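PDB 1JFX: lysozyme M1 from Streptomyces coelicolor, which hydrolyses the beta-1,4 linkages between N-acetylmuramic acid and N-acetylglucosamine in bacterial peptidoglycan, including O-acetylated muramic acid chains. Local coordinates for residues 1-14 with 193-206. Sequence-based numbering, arbitrary orientation.
Sequences DTSGVQGIDVSHWQ and VSGDVDRNKFNGSA
Gly-7 and Asn-200 form a hydrogen-bonded antiparallel pair. Asn-200 N gives to Gly-7 O at 2.9 Å, and Gly-7 N gives to Asn-200 O. Phe-202 N to Val-5 O extends the pairing. Toward Asp-9 the strands separate, and a water bridges Asp-9 O and Asp-198 N.

Asp-9, Asp-198 and Asn-200 share one face of the sheet. Asn-200 ND2 gives an almost straight bond (169°) to the anti lone pair of Asp-9 OD2, at 2.8 Å. Gln-183 also donates to OD2, while Trp-161 holds Asn-200 OD1. Asp-9 OD1 lies 2.6 Å from Asp-198 OD2.

At the N-terminus, Lys-201 NZ gives to Ser-3 O (2.8 Å) and Ser-3 OG. Gln-6 NE2 meets Ser-3 O from the opposite face of its carbonyl plane. The lysine chain is extended until chi4 (65°), where it bends to bring NZ to the Ser-3 loop. A water in the guanidinium plane of Arg-199, at its edge, accepts from NE and donates to Gln-6 OE1 and Gly-7 O. Tyr-184 OH is also hydrogen-bonded to Gln-6 OE1.

Val-5 CG1 packs on Phe-202 CB at 3.8 Å, and Val-5 CG2 lies near Gly-204 and Ala-206. Val-197 CG2 touches Ile-8 CB.

The first barrel strand, 6-10, thus pairs antiparallel with the last, 196-202. This closes the beta-alpha-barrel of glycosyl hydrolase family 25 and places the predicted catalytic Asp-9 in its active site.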
loop_
_atom_site.group_PDB
_atom_site.type_symbol
_atom_site.label_atom_id
_atom_site.label_comp_id
_atom_site.label_asym_id
_atom_site.label_seq_id
_atom_site.Cartn_x
_atom_site.Cartn_y
_atom_site.Cartn_z
ATOM N N ASP A 1 9.593 -11.493 -9.209
ATOM C CA ASP A 1 10.790 -10.913 -9.884
ATOM C C ASP A 1 11.592 -10.234 -8.781
ATOM O O ASP A 1 11.176 -9.210 -8.248
ATOM C CB ASP A 1 10.330 -9.898 -10.941
ATOM C CG ASP A 1 11.476 -9.283 -11.717
ATOM O OD1 ASP A 1 12.593 -9.178 -11.179
ATOM O OD2 ASP A 1 11.240 -8.867 -12.878
ATOM N N THR A 2 12.742 -10.816 -8.442
ATOM C CA THR A 2 13.572 -10.300 -7.360
ATOM C C THR A 2 14.606 -9.280 -7.805
ATOM O O THR A 2 15.444 -8.862 -7.002
ATOM C CB THR A 2 14.336 -11.455 -6.645
ATOM O OG1 THR A 2 15.237 -12.080 -7.574
ATOM C CG2 THR A 2 13.357 -12.501 -6.113
ATOM N N SER A 3 14.543 -8.860 -9.063
ATOM C CA SER A 3 15.532 -7.912 -9.594
ATOM C C SER A 3 15.259 -6.437 -9.289
ATOM O O SER A 3 14.149 -6.060 -8.931
ATOM C CB SER A 3 15.660 -8.098 -11.114
ATOM O OG SER A 3 14.569 -7.504 -11.807
ATOM N N GLY A 4 16.290 -5.611 -9.443
ATOM C CA GLY A 4 16.138 -4.187 -9.220
ATOM C C GLY A 4 15.780 -3.819 -7.790
ATOM O O GLY A 4 16.139 -4.528 -6.838
ATOM N N VAL A 5 15.079 -2.696 -7.648
ATOM C CA VAL A 5 14.676 -2.183 -6.343
ATOM C C VAL A 5 13.604 -3.100 -5.730
ATOM O O VAL A 5 12.556 -3.350 -6.327
ATOM C CB VAL A 5 14.168 -0.726 -6.478
ATOM C CG1 VAL A 5 13.649 -0.222 -5.127
ATOM C CG2 VAL A 5 15.321 0.185 -6.972
ATOM N N GLN A 6 13.884 -3.583 -4.524
ATOM C CA GLN A 6 13.021 -4.548 -3.835
ATOM C C GLN A 6 12.549 -4.085 -2.468
ATOM O O GLN A 6 13.200 -3.267 -1.823
ATOM C CB GLN A 6 13.802 -5.856 -3.656
ATOM C CG GLN A 6 14.102 -6.590 -4.950
ATOM C CD GLN A 6 12.882 -7.308 -5.476
ATOM O OE1 GLN A 6 12.208 -8.042 -4.734
ATOM N NE2 GLN A 6 12.584 -7.112 -6.766
ATOM N N GLY A 7 11.421 -4.632 -2.022
ATOM C CA GLY A 7 10.912 -4.263 -0.709
ATOM C C GLY A 7 9.991 -5.324 -0.156
ATOM O O GLY A 7 9.815 -6.390 -0.761
ATOM N N ILE A 8 9.407 -5.043 0.999
ATOM C CA ILE A 8 8.459 -5.967 1.615
ATOM C C ILE A 8 7.300 -5.174 2.174
ATOM O O ILE A 8 7.313 -3.946 2.155
ATOM C CB ILE A 8 9.091 -6.761 2.797
ATOM C CG1 ILE A 8 9.573 -5.798 3.893
ATOM C CG2 ILE A 8 10.249 -7.638 2.296
ATOM C CD1 ILE A 8 10.060 -6.514 5.166
ATOM N N ASP A 9 6.259 -5.869 2.609
ATOM C CA ASP A 9 5.154 -5.198 3.297
ATOM C C ASP A 9 4.824 -6.155 4.423
ATOM O O ASP A 9 4.952 -7.382 4.280
ATOM C CB ASP A 9 3.944 -4.892 2.400
ATOM C CG ASP A 9 3.282 -6.126 1.835
ATOM O OD1 ASP A 9 2.443 -6.756 2.527
ATOM O OD2 ASP A 9 3.610 -6.449 0.678
ATOM N N VAL A 10 4.459 -5.594 5.566
ATOM C CA VAL A 10 4.198 -6.408 6.743
ATOM C C VAL A 10 3.066 -5.854 7.586
ATOM O O VAL A 10 2.667 -4.713 7.425
ATOM C CB VAL A 10 5.436 -6.448 7.676
ATOM C CG1 VAL A 10 6.656 -6.933 6.928
ATOM C CG2 VAL A 10 5.706 -5.048 8.242
ATOM N N SER A 11 2.577 -6.692 8.499
ATOM C CA SER A 11 1.532 -6.317 9.439
ATOM C C SER A 11 1.869 -7.074 10.719
ATOM O O SER A 11 2.930 -7.693 10.815
ATOM C CB SER A 11 0.145 -6.725 8.941
ATOM O OG SER A 11 -0.007 -8.137 8.885
ATOM N N HIS A 12 0.972 -7.043 11.699
ATOM C CA HIS A 12 1.253 -7.736 12.953
ATOM C C HIS A 12 1.467 -9.236 12.721
ATOM O O HIS A 12 2.072 -9.907 13.555
ATOM C CB HIS A 12 0.110 -7.532 13.961
ATOM C CG HIS A 12 -0.984 -8.537 13.833
ATOM N ND1 HIS A 12 -1.874 -8.542 12.781
ATOM C CD2 HIS A 12 -1.285 -9.619 14.586
ATOM C CE1 HIS A 12 -2.676 -9.586 12.889
ATOM N NE2 HIS A 12 -2.338 -10.256 13.977
ATOM N N TRP A 13 0.990 -9.764 11.598
ATOM C CA TRP A 13 1.172 -11.195 11.329
ATOM C C TRP A 13 2.647 -11.586 11.258
ATOM O O TRP A 13 2.998 -12.749 11.487
ATOM C CB TRP A 13 0.504 -11.612 10.017
ATOM C CG TRP A 13 -0.994 -11.625 10.053
ATOM C CD1 TRP A 13 -1.835 -10.780 9.388
ATOM C CD2 TRP A 13 -1.833 -12.545 10.768
ATOM N NE1 TRP A 13 -3.144 -11.116 9.640
ATOM C CE2 TRP A 13 -3.173 -12.194 10.484
ATOM C CE3 TRP A 13 -1.584 -13.629 11.622
ATOM C CZ2 TRP A 13 -4.265 -12.890 11.020
ATOM C CZ3 TRP A 13 -2.672 -14.323 12.159
ATOM C CH2 TRP A 13 -3.996 -13.948 11.853
ATOM N N GLN A 14 3.506 -10.628 10.927
ATOM C CA GLN A 14 4.934 -10.896 10.828
ATOM C C GLN A 14 5.676 -10.842 12.162
ATOM O O GLN A 14 6.880 -11.097 12.215
ATOM C CB GLN A 14 5.589 -9.946 9.815
ATOM C CG GLN A 14 5.439 -10.404 8.367
ATOM C CD GLN A 14 3.996 -10.524 7.937
ATOM O OE1 GLN A 14 3.244 -9.551 7.970
ATOM N NE2 GLN A 14 3.597 -11.725 7.524
ATOM N N VAL A 193 12.837 -11.258 9.357
ATOM C CA VAL A 193 11.426 -11.604 9.467
ATOM C C VAL A 193 11.322 -13.115 9.564
ATOM O O VAL A 193 11.892 -13.841 8.743
ATOM C CB VAL A 193 10.613 -11.160 8.243
ATOM C CG1 VAL A 193 9.173 -11.611 8.390
ATOM C CG2 VAL A 193 10.677 -9.647 8.097
ATOM N N SER A 194 10.608 -13.593 10.573
ATOM C CA SER A 194 10.432 -15.031 10.720
ATOM C C SER A 194 9.170 -15.469 9.989
ATOM O O SER A 194 8.086 -14.939 10.238
ATOM C CB SER A 194 10.335 -15.420 12.200
ATOM O OG SER A 194 11.573 -15.234 12.860
ATOM N N GLY A 195 9.324 -16.430 9.084
ATOM C CA GLY A 195 8.180 -16.948 8.351
ATOM C C GLY A 195 7.907 -16.269 7.020
ATOM O O GLY A 195 8.727 -15.505 6.506
ATOM N N ASP A 196 6.740 -16.554 6.461
ATOM C CA ASP A 196 6.347 -15.993 5.175
ATOM C C ASP A 196 6.268 -14.475 5.177
ATOM O O ASP A 196 5.698 -13.872 6.089
ATOM C CB ASP A 196 4.977 -16.543 4.744
ATOM C CG ASP A 196 5.017 -18.015 4.389
ATOM O OD1 ASP A 196 6.098 -18.543 4.052
ATOM O OD2 ASP A 196 3.938 -18.650 4.428
ATOM N N VAL A 197 6.849 -13.856 4.163
ATOM C CA VAL A 197 6.778 -12.402 4.056
ATOM C C VAL A 197 6.368 -12.020 2.638
ATOM O O VAL A 197 6.712 -12.709 1.672
ATOM C CB VAL A 197 8.135 -11.716 4.399
ATOM C CG1 VAL A 197 9.167 -11.973 3.302
ATOM C CG2 VAL A 197 7.907 -10.217 4.605
ATOM N N ASP A 198 5.594 -10.945 2.522
ATOM C CA ASP A 198 5.166 -10.427 1.229
ATOM C C ASP A 198 6.345 -9.686 0.612
ATOM O O ASP A 198 6.947 -8.822 1.265
ATOM C CB ASP A 198 4.032 -9.414 1.386
ATOM C CG ASP A 198 2.743 -10.027 1.889
ATOM O OD1 ASP A 198 2.573 -11.258 1.798
ATOM O OD2 ASP A 198 1.869 -9.251 2.352
ATOM N N ARG A 199 6.662 -10.010 -0.643
ATOM C CA ARG A 199 7.771 -9.360 -1.340
ATOM C C ARG A 199 7.245 -8.513 -2.484
ATOM O O ARG A 199 6.336 -8.918 -3.221
ATOM C CB ARG A 199 8.773 -10.391 -1.872
ATOM C CG ARG A 199 9.443 -11.214 -0.764
ATOM C CD ARG A 199 10.687 -11.941 -1.267
ATOM N NE ARG A 199 11.677 -10.989 -1.767
ATOM C CZ ARG A 199 12.855 -11.334 -2.278
ATOM N NH1 ARG A 199 13.193 -12.614 -2.349
ATOM N NH2 ARG A 199 13.684 -10.396 -2.744
ATOM N N ASN A 200 7.843 -7.338 -2.632
ATOM C CA ASN A 200 7.442 -6.372 -3.651
ATOM C C ASN A 200 8.603 -5.887 -4.482
ATOM O O ASN A 200 9.752 -5.844 -4.015
ATOM C CB ASN A 200 6.842 -5.147 -2.973
ATOM C CG ASN A 200 5.648 -5.496 -2.143
ATOM O OD1 ASN A 200 4.593 -5.814 -2.679
ATOM N ND2 ASN A 200 5.811 -5.475 -0.823
ATOM N N LYS A 201 8.283 -5.508 -5.716
ATOM C CA LYS A 201 9.258 -4.927 -6.628
ATOM C C LYS A 201 8.757 -3.500 -6.919
ATOM O O LYS A 201 7.542 -3.252 -6.944
ATOM C CB LYS A 201 9.300 -5.733 -7.934
ATOM C CG LYS A 201 10.278 -5.195 -8.964
ATOM C CD LYS A 201 10.382 -6.161 -10.137
ATOM C CE LYS A 201 11.085 -5.541 -11.336
ATOM N NZ LYS A 201 12.519 -5.205 -11.077
ATOM N N PHE A 202 9.687 -2.559 -7.092
ATOM C CA PHE A 202 9.338 -1.176 -7.432
ATOM C C PHE A 202 9.693 -0.997 -8.907
ATOM O O PHE A 202 10.772 -1.410 -9.336
ATOM C CB PHE A 202 10.138 -0.185 -6.576
ATOM C CG PHE A 202 10.044 1.244 -7.050
ATOM C CD1 PHE A 202 8.880 1.994 -6.846
ATOM C CD2 PHE A 202 11.122 1.840 -7.707
ATOM C CE1 PHE A 202 8.791 3.328 -7.289
ATOM C CE2 PHE A 202 11.044 3.172 -8.155
ATOM C CZ PHE A 202 9.874 3.914 -7.943
ATOM N N ASN A 203 8.799 -0.379 -9.676
ATOM C CA ASN A 203 9.032 -0.210 -11.108
ATOM C C ASN A 203 9.853 1.040 -11.391
ATOM O O ASN A 203 9.325 2.061 -11.834
ATOM C CB ASN A 203 7.687 -0.145 -11.840
ATOM C CG ASN A 203 7.810 -0.457 -13.324
ATOM O OD1 ASN A 203 8.903 -0.705 -13.828
ATOM N ND2 ASN A 203 6.684 -0.449 -14.027
ATOM N N GLY A 204 11.154 0.951 -11.142
ATOM C CA GLY A 204 12.010 2.100 -11.372
ATOM C C GLY A 204 13.303 2.043 -10.585
ATOM O O GLY A 204 13.548 1.117 -9.814
ATOM N N SER A 205 14.135 3.052 -10.797
ATOM C CA SER A 205 15.434 3.158 -10.152
ATOM C C SER A 205 15.360 3.556 -8.687
ATOM O O SER A 205 14.318 3.978 -8.195
ATOM C CB SER A 205 16.263 4.221 -10.863
ATOM O OG SER A 205 15.687 5.510 -10.671
ATOM N N ALA A 206 16.496 3.458 -8.011
ATOM C CA ALA A 206 16.562 3.862 -6.612
ATOM C C ALA A 206 16.205 5.345 -6.524
ATOM O O ALA A 206 15.498 5.781 -5.599
ATOM C CB ALA A 206 17.965 3.619 -6.061
HETATM O O HOH W 1 15.048 -1.121 -10.177
HETATM O O HOH W 2 12.824 -3.076 -9.415
HETATM O O HOH W 3 11.504 -8.211 -2.106
HETATM O O HOH W 4 4.308 -9.997 4.861
HETATM O O HOH W 5 9.357 -11.833 12.330
#